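Local coordinates for protein papain inhibitor (Streptomyces mobaraensis, PDB 5NTB) that inhibits the cysteine proteases papain and bromelain and the serine protease trypsin, and serves as a glutamine and lysine donor substrate for transglutaminase, at residues Thr13-Lys18 against His82-Gln87; Asp33-Pro38 against Val69-Lys74. All coordinates share one frame; numbering follows the deposited sequence.

Interaction 1 of 2, residues Thr13-Lys18 against His82-Gln87. With SO4 (sulfate ion), chain D.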
loop_
_atom_site.group_PDB
_atom_site.type_symbol
_atom_site.label_atom_id
_atom_site.label_comp_id
_atom_site.label_asym_id
_atom_site.label_seq_id
_atom_site.Cartn_x
_atom_site.Cartn_y
_atom_site.Cartn_z
ATOM N N THR A 13 4.288 -7.061 -2.055
ATOM C CA THR A 13 4.821 -7.828 -0.946
ATOM C C THR A 13 3.990 -7.484 0.274
ATOM O O THR A 13 3.009 -6.739 0.195
ATOM C CB THR A 13 6.296 -7.505 -0.729
ATOM O OG1 THR A 13 6.450 -6.090 -0.604
ATOM C CG2 THR A 13 7.121 -7.973 -1.915
ATOM N N TYR A 14 4.369 -8.021 1.421
ATOM C CA TYR A 14 3.643 -7.655 2.626
ATOM C C TYR A 14 4.604 -7.458 3.785
ATOM O O TYR A 14 5.746 -7.923 3.770
ATOM C CB TYR A 14 2.570 -8.686 2.998
ATOM C CG TYR A 14 3.128 -10.027 3.401
ATOM C CD1 TYR A 14 3.545 -10.253 4.705
ATOM C CD2 TYR A 14 3.249 -11.056 2.476
ATOM C CE1 TYR A 14 4.068 -11.461 5.081
ATOM C CE2 TYR A 14 3.770 -12.277 2.852
ATOM C CZ TYR A 14 4.174 -12.462 4.155
ATOM O OH TYR A 14 4.685 -13.674 4.560
ATOM N N TYR A 15 4.114 -6.762 4.807
ATOM C CA TYR A 15 4.913 -6.492 5.991
ATOM C C TYR A 15 4.047 -6.593 7.233
ATOM O O TYR A 15 2.825 -6.679 7.153
ATOM C CB TYR A 15 5.620 -5.132 5.896
ATOM C CG TYR A 15 4.800 -3.864 6.096
ATOM C CD1 TYR A 15 3.793 -3.494 5.204
ATOM C CD2 TYR A 15 5.101 -2.993 7.139
ATOM C CE1 TYR A 15 3.096 -2.305 5.366
ATOM C CE2 TYR A 15 4.420 -1.807 7.301
ATOM C CZ TYR A 15 3.409 -1.471 6.417
ATOM O OH TYR A 15 2.726 -0.280 6.587
ATOM N N THR A 16 4.715 -6.610 8.401
ATOM C CA THR A 16 4.058 -6.909 9.670
ATOM C C THR A 16 4.383 -5.895 10.765
ATOM O O THR A 16 4.258 -6.228 11.949
ATOM C CB THR A 16 4.447 -8.306 10.160
ATOM O OG1 THR A 16 5.875 -8.388 10.268
ATOM C CG2 THR A 16 3.955 -9.365 9.192
ATOM N N ASP A 17 4.799 -4.682 10.412
ATOM C CA ASP A 17 5.146 -3.699 11.433
ATOM C C ASP A 17 3.960 -3.381 12.336
ATOM O O ASP A 17 2.808 -3.291 11.893
ATOM C CB ASP A 17 5.617 -2.391 10.802
ATOM C CG ASP A 17 6.901 -2.526 10.017
ATOM O OD1 ASP A 17 7.498 -3.622 9.989
ATOM O OD2 ASP A 17 7.315 -1.504 9.419
ATOM N N LYS A 18 4.272 -3.142 13.609
ATOM C CA LYS A 18 3.321 -2.619 14.576
ATOM C C LYS A 18 3.964 -1.408 15.229
ATOM O O LYS A 18 5.053 -1.514 15.811
ATOM C CB LYS A 18 2.952 -3.681 15.618
ATOM C CG LYS A 18 2.233 -3.154 16.836
ATOM C CD LYS A 18 1.532 -4.281 17.591
ATOM C CE LYS A 18 1.697 -4.141 19.103
ATOM N NZ LYS A 18 1.388 -2.770 19.602
ATOM N N HIS A 82 5.720 -1.005 -6.905
ATOM C CA HIS A 82 5.755 -2.072 -5.910
ATOM C C HIS A 82 5.103 -1.578 -4.623
ATOM O O HIS A 82 5.635 -0.685 -3.961
ATOM C CB HIS A 82 7.206 -2.494 -5.692
ATOM C CG HIS A 82 7.435 -3.383 -4.510
ATOM N ND1 HIS A 82 8.703 -3.698 -4.070
ATOM C CD2 HIS A 82 6.580 -4.027 -3.682
ATOM C CE1 HIS A 82 8.619 -4.484 -3.013
ATOM N NE2 HIS A 82 7.340 -4.701 -2.757
ATOM N N ILE A 83 3.950 -2.161 -4.259
ATOM C CA ILE A 83 3.285 -1.798 -3.011
ATOM C C ILE A 83 3.581 -2.849 -1.958
ATOM O O ILE A 83 3.710 -4.041 -2.250
ATOM C CB ILE A 83 1.767 -1.606 -3.196
ATOM C CG1 ILE A 83 1.095 -2.888 -3.700
ATOM C CG2 ILE A 83 1.508 -0.446 -4.127
ATOM C CD1 ILE A 83 -0.436 -2.770 -3.802
ATOM N N ASP A 84 3.651 -2.400 -0.715
ATOM C CA ASP A 84 3.895 -3.265 0.437
ATOM C C ASP A 84 2.600 -3.257 1.245
ATOM O O ASP A 84 2.328 -2.323 2.010
ATOM C CB ASP A 84 5.091 -2.750 1.239
ATOM C CG ASP A 84 5.832 -3.843 2.005
ATOM O OD1 ASP A 84 5.543 -5.037 1.834
ATOM O OD2 ASP A 84 6.738 -3.483 2.783
ATOM N N LEU A 85 1.776 -4.276 1.043
ATOM C CA LEU A 85 0.522 -4.378 1.766
ATOM C C LEU A 85 0.773 -4.849 3.183
ATOM O O LEU A 85 1.758 -5.527 3.466
ATOM C CB LEU A 85 -0.419 -5.364 1.072
ATOM C CG LEU A 85 -1.072 -4.885 -0.214
ATOM C CD1 LEU A 85 -1.776 -6.075 -0.851
ATOM C CD2 LEU A 85 -2.078 -3.790 0.058
ATOM N N SER A 86 -0.139 -4.511 4.081
ATOM C CA SER A 86 -0.127 -5.225 5.346
ATOM C C SER A 86 -0.281 -6.723 5.098
ATOM O O SER A 86 -0.891 -7.157 4.117
ATOM C CB SER A 86 -1.229 -4.696 6.258
ATOM O OG SER A 86 -2.513 -4.984 5.731
ATOM N N GLN A 87 0.308 -7.515 5.992
ATOM C CA GLN A 87 0.100 -8.957 5.973
ATOM C C GLN A 87 -1.384 -9.294 5.913
ATOM O O GLN A 87 -1.810 -10.170 5.142
ATOM C CB GLN A 87 0.741 -9.567 7.220
ATOM C CG GLN A 87 0.728 -11.077 7.249
ATOM C CD GLN A 87 1.221 -11.613 8.574
ATOM O OE1 GLN A 87 2.149 -12.406 8.604
ATOM N NE2 GLN A 87 0.626 -11.164 9.667
HETATM S S SO4 D . 11.695 -3.573 -6.062
HETATM O O1 SO4 D . 11.080 -4.022 -7.310
HETATM O O2 SO4 D . 11.973 -4.719 -5.197
HETATM O O3 SO4 D . 10.787 -2.639 -5.384
HETATM O O4 SO4 D . 12.939 -2.867 -6.374
HETATM O O HOH W 1 7.856 -6.379 3.156
HETATM O O HOH W 2 4.660 -13.803 7.667
#
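The Thr13 hydroxyl links two side chains of the neighbouring strand. His82 NE2 donates to Thr13 OG1 over 2.7 Å, with the oxygen in the plane of the imidazole, and Thr13 OG1 in turn donates to Asp84 OD1 at 2.8 Å, meeting it from above the carboxylate plane. With chi1 at 53°, OG1 sits between the backbone N and carbonyl carbon of Thr13, on the same sheet face as Asp84. At the other edge of the imidazole, His82 ND1 gives a nearly straight bond (168°) to O3 of a sulfate, probably from the crystallisation liquor, which Lys11 and Asp79 also hold. With two N-H donors in use, the ring is probably protonated. Replacing His82 with an alanine removes both N-H groups and is likely to leave the Thr13 hydroxyl without its donor and the sulfate without one of its partners.

The backbones beside this relay pair in parallel: Thr13 N to Ile83 O, Leu85 N to Thr13 O (2.9 Å), Tyr15 N to Leu85 O and Gln87 N to Tyr15 O. Further along, the Gln87 side chain runs beside the Tyr14 ring, Gln87 CB 3.8 Å from Tyr14 CD1, and a water joins Tyr14 OH to Gln87 OE1. Ser86, at the N-cap of the short helix 87-90, has its OG bonded to Ala89 N and also to Gln32 O. Parallel pairing of this kind within a small curled sheet fits the double-psi beta-barrel family to which the protein is assigned.

Interaction 2 of 2, residues Asp33-Pro38 against Val69-Lys74; sequences DLVAIP and VPVRDK
Val71 turns its two methyls toward the Ile37 side chain, which crosses it at about a right angle, so that Ile37 CG1 rests against both: it lies 3.7 Å from Val71 CG1 and just as near Val71 CG2. The same Val71 CG2 meets Val35 CG1 at 3.8 Å, and Val71 thus fills the notch between two residues, Val35 and Ile37, that project from one face of their strand. Near the start of the contact Val69 makes a second bump. Its branches split the work, CG1 lying against Asp33 CB and CG2 against Val35 CB, so the valine straddles the backbone of Leu34. Alongside, the edge of the Pro70 ring presses on a carbonyl, Pro70 CD standing 3.3 Å from Asp33 O.

On the face carrying Ala36 and Asp73 the fit is slimmer. The side chain of Ala36 is a single methyl, and Asp73 CB comes within 3.8 Å of Ala36 CB. Apart from this pair, Leu34 CB meets Arg72 CG; beyond that the arginine chain bends at chi2 (-119°) and lays one face of its guanidinium over Pro70 CB.

The parallel backbone pairing carries a beta bulge. Val35 N bonds to Pro70 O, but Val35 O takes both Arg72 N, at 3.1 Å and nearly straight (174°), and, weakly, Asp73 N; the register slips by one residue before Ile37 N reaches Asp73 O. The carboxylate of Asp73 is occupied as well, OD1 accepting from Lys74 N and Ala22 N and OD2 bonded to the Tyr15 hydroxyl.

Around this buried contact, strand 82-86 runs antiparallel along the other edge of strand 35-38, with Ile83 and Leu85 packing on Val35. Strand 57-62 pairs with strand 65-75 and brings Val58 against Val35, Ile37 and Val69.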
loop_
_atom_site.group_PDB
_atom_site.type_symbol
_atom_site.label_atom_id
_atom_site.label_comp_id
_atom_site.label_asym_id
_atom_site.label_seq_id
_atom_site.Cartn_x
_atom_site.Cartn_y
_atom_site.Cartn_z
ATOM N N ASP A 33 -6.024 -3.916 7.531
ATOM C CA ASP A 33 -5.855 -3.685 6.098
ATOM C C ASP A 33 -5.247 -2.304 5.872
ATOM O O ASP A 33 -5.830 -1.289 6.274
ATOM C CB ASP A 33 -7.192 -3.764 5.360
ATOM C CG ASP A 33 -7.706 -5.169 5.204
ATOM O OD1 ASP A 33 -6.943 -6.127 5.429
ATOM O OD2 ASP A 33 -8.894 -5.310 4.824
ATOM N N LEU A 34 -4.098 -2.256 5.202
ATOM C CA LEU A 34 -3.486 -0.980 4.859
ATOM C C LEU A 34 -2.410 -1.239 3.817
ATOM O O LEU A 34 -2.077 -2.386 3.517
ATOM C CB LEU A 34 -2.898 -0.280 6.090
ATOM C CG LEU A 34 -1.923 -1.086 6.954
ATOM C CD1 LEU A 34 -0.491 -1.046 6.441
ATOM C CD2 LEU A 34 -1.985 -0.558 8.380
ATOM N N VAL A 35 -1.853 -0.159 3.281
ATOM C CA VAL A 35 -0.762 -0.277 2.325
ATOM C C VAL A 35 0.320 0.741 2.657
ATOM O O VAL A 35 0.043 1.851 3.131
ATOM C CB VAL A 35 -1.254 -0.104 0.874
ATOM C CG1 VAL A 35 -1.760 1.286 0.638
ATOM C CG2 VAL A 35 -0.137 -0.440 -0.129
ATOM N N ALA A 36 1.565 0.333 2.411
ATOM C CA ALA A 36 2.725 1.220 2.391
ATOM C C ALA A 36 3.062 1.530 0.940
ATOM O O ALA A 36 3.260 0.610 0.132
ATOM C CB ALA A 36 3.914 0.576 3.103
ATOM N N ILE A 37 3.083 2.816 0.610
ATOM C CA ILE A 37 3.235 3.313 -0.756
ATOM C C ILE A 37 4.699 3.644 -1.037
ATOM O O ILE A 37 5.379 4.238 -0.186
ATOM C CB ILE A 37 2.327 4.533 -0.974
ATOM C CG1 ILE A 37 0.858 4.111 -0.946
ATOM C CG2 ILE A 37 2.684 5.311 -2.262
ATOM C CD1 ILE A 37 0.462 3.138 -2.043
ATOM N N PRO A 38 5.222 3.279 -2.210
ATOM C CA PRO A 38 6.630 3.566 -2.531
ATOM C C PRO A 38 6.995 5.033 -2.374
ATOM O O PRO A 38 6.199 5.933 -2.669
ATOM C CB PRO A 38 6.761 3.137 -3.997
ATOM C CG PRO A 38 5.621 2.273 -4.271
ATOM C CD PRO A 38 4.553 2.475 -3.242
ATOM N N VAL A 69 -7.845 -0.655 0.401
ATOM C CA VAL A 69 -7.209 -0.464 1.706
ATOM C C VAL A 69 -6.636 0.945 1.799
ATOM O O VAL A 69 -6.212 1.533 0.797
ATOM C CB VAL A 69 -6.087 -1.510 1.971
ATOM C CG1 VAL A 69 -6.611 -2.950 1.792
ATOM C CG2 VAL A 69 -4.878 -1.278 1.073
ATOM N N PRO A 70 -6.597 1.507 3.004
ATOM C CA PRO A 70 -6.067 2.862 3.173
ATOM C C PRO A 70 -4.549 2.926 3.081
ATOM O O PRO A 70 -3.833 2.037 3.538
ATOM C CB PRO A 70 -6.536 3.242 4.583
ATOM C CG PRO A 70 -6.638 1.926 5.289
ATOM C CD PRO A 70 -7.157 0.969 4.252
ATOM N N VAL A 71 -4.067 4.035 2.523
ATOM C CA VAL A 71 -2.646 4.370 2.601
ATOM C C VAL A 71 -2.338 4.825 4.019
ATOM O O VAL A 71 -2.906 5.810 4.504
ATOM C CB VAL A 71 -2.277 5.467 1.596
ATOM C CG1 VAL A 71 -0.825 5.884 1.787
ATOM C CG2 VAL A 71 -2.563 5.014 0.163
ATOM N N ARG A 72 -1.416 4.137 4.681
ATOM C CA ARG A 72 -1.045 4.484 6.046
ATOM C C ARG A 72 0.456 4.569 6.259
ATOM O O ARG A 72 0.890 4.913 7.362
ATOM C CB ARG A 72 -1.619 3.464 7.037
ATOM C CG ARG A 72 -3.121 3.353 6.975
ATOM C CD ARG A 72 -3.740 3.732 8.289
ATOM N NE ARG A 72 -5.191 3.559 8.322
ATOM C CZ ARG A 72 -6.071 4.529 8.107
ATOM N NH1 ARG A 72 -5.663 5.759 7.827
ATOM N NH2 ARG A 72 -7.370 4.269 8.188
ATOM N N ASP A 73 1.264 4.265 5.253
ATOM C CA ASP A 73 2.688 4.119 5.507
ATOM C C ASP A 73 3.438 4.318 4.202
ATOM O O ASP A 73 2.848 4.361 3.117
ATOM C CB ASP A 73 2.970 2.741 6.114
ATOM C CG ASP A 73 4.220 2.692 6.993
ATOM O OD1 ASP A 73 4.985 3.670 7.076
ATOM O OD2 ASP A 73 4.445 1.607 7.579
ATOM N N LYS A 74 4.753 4.443 4.334
ATOM C CA LYS A 74 5.683 4.646 3.235
ATOM C C LYS A 74 6.599 3.438 3.149
ATOM O O LYS A 74 7.031 2.912 4.175
ATOM C CB LYS A 74 6.505 5.913 3.474
ATOM C CG LYS A 74 7.570 6.253 2.434
ATOM C CD LYS A 74 8.056 7.666 2.726
ATOM C CE LYS A 74 9.368 8.011 2.080
ATOM N NZ LYS A 74 9.779 9.342 2.615
#

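How the interactions relate
From the N terminus, strand 8-18 comes first, and its parallel neighbour, strand 82-86, arrives much later, so interaction 1 closes the longer loop. Interaction 2 forms wholly within that loop: strand 35-38 is laid down, then strand 65-75 returns to pair with it, thirty residues separating segments 33-38 and 69-74. The next strand, 82-86, settles between strands 8-18 and 35-38, parallel to the first and antiparallel to the second, joining both contacts in one sheet; the bond between Asp84 O and Ala36 N, probable at 2.8 Å, belongs to this seam. A second tie, from Tyr15 to Asp73, skips the intervening strands. The centres of interactions 1 and 2 are about 8 Å apart.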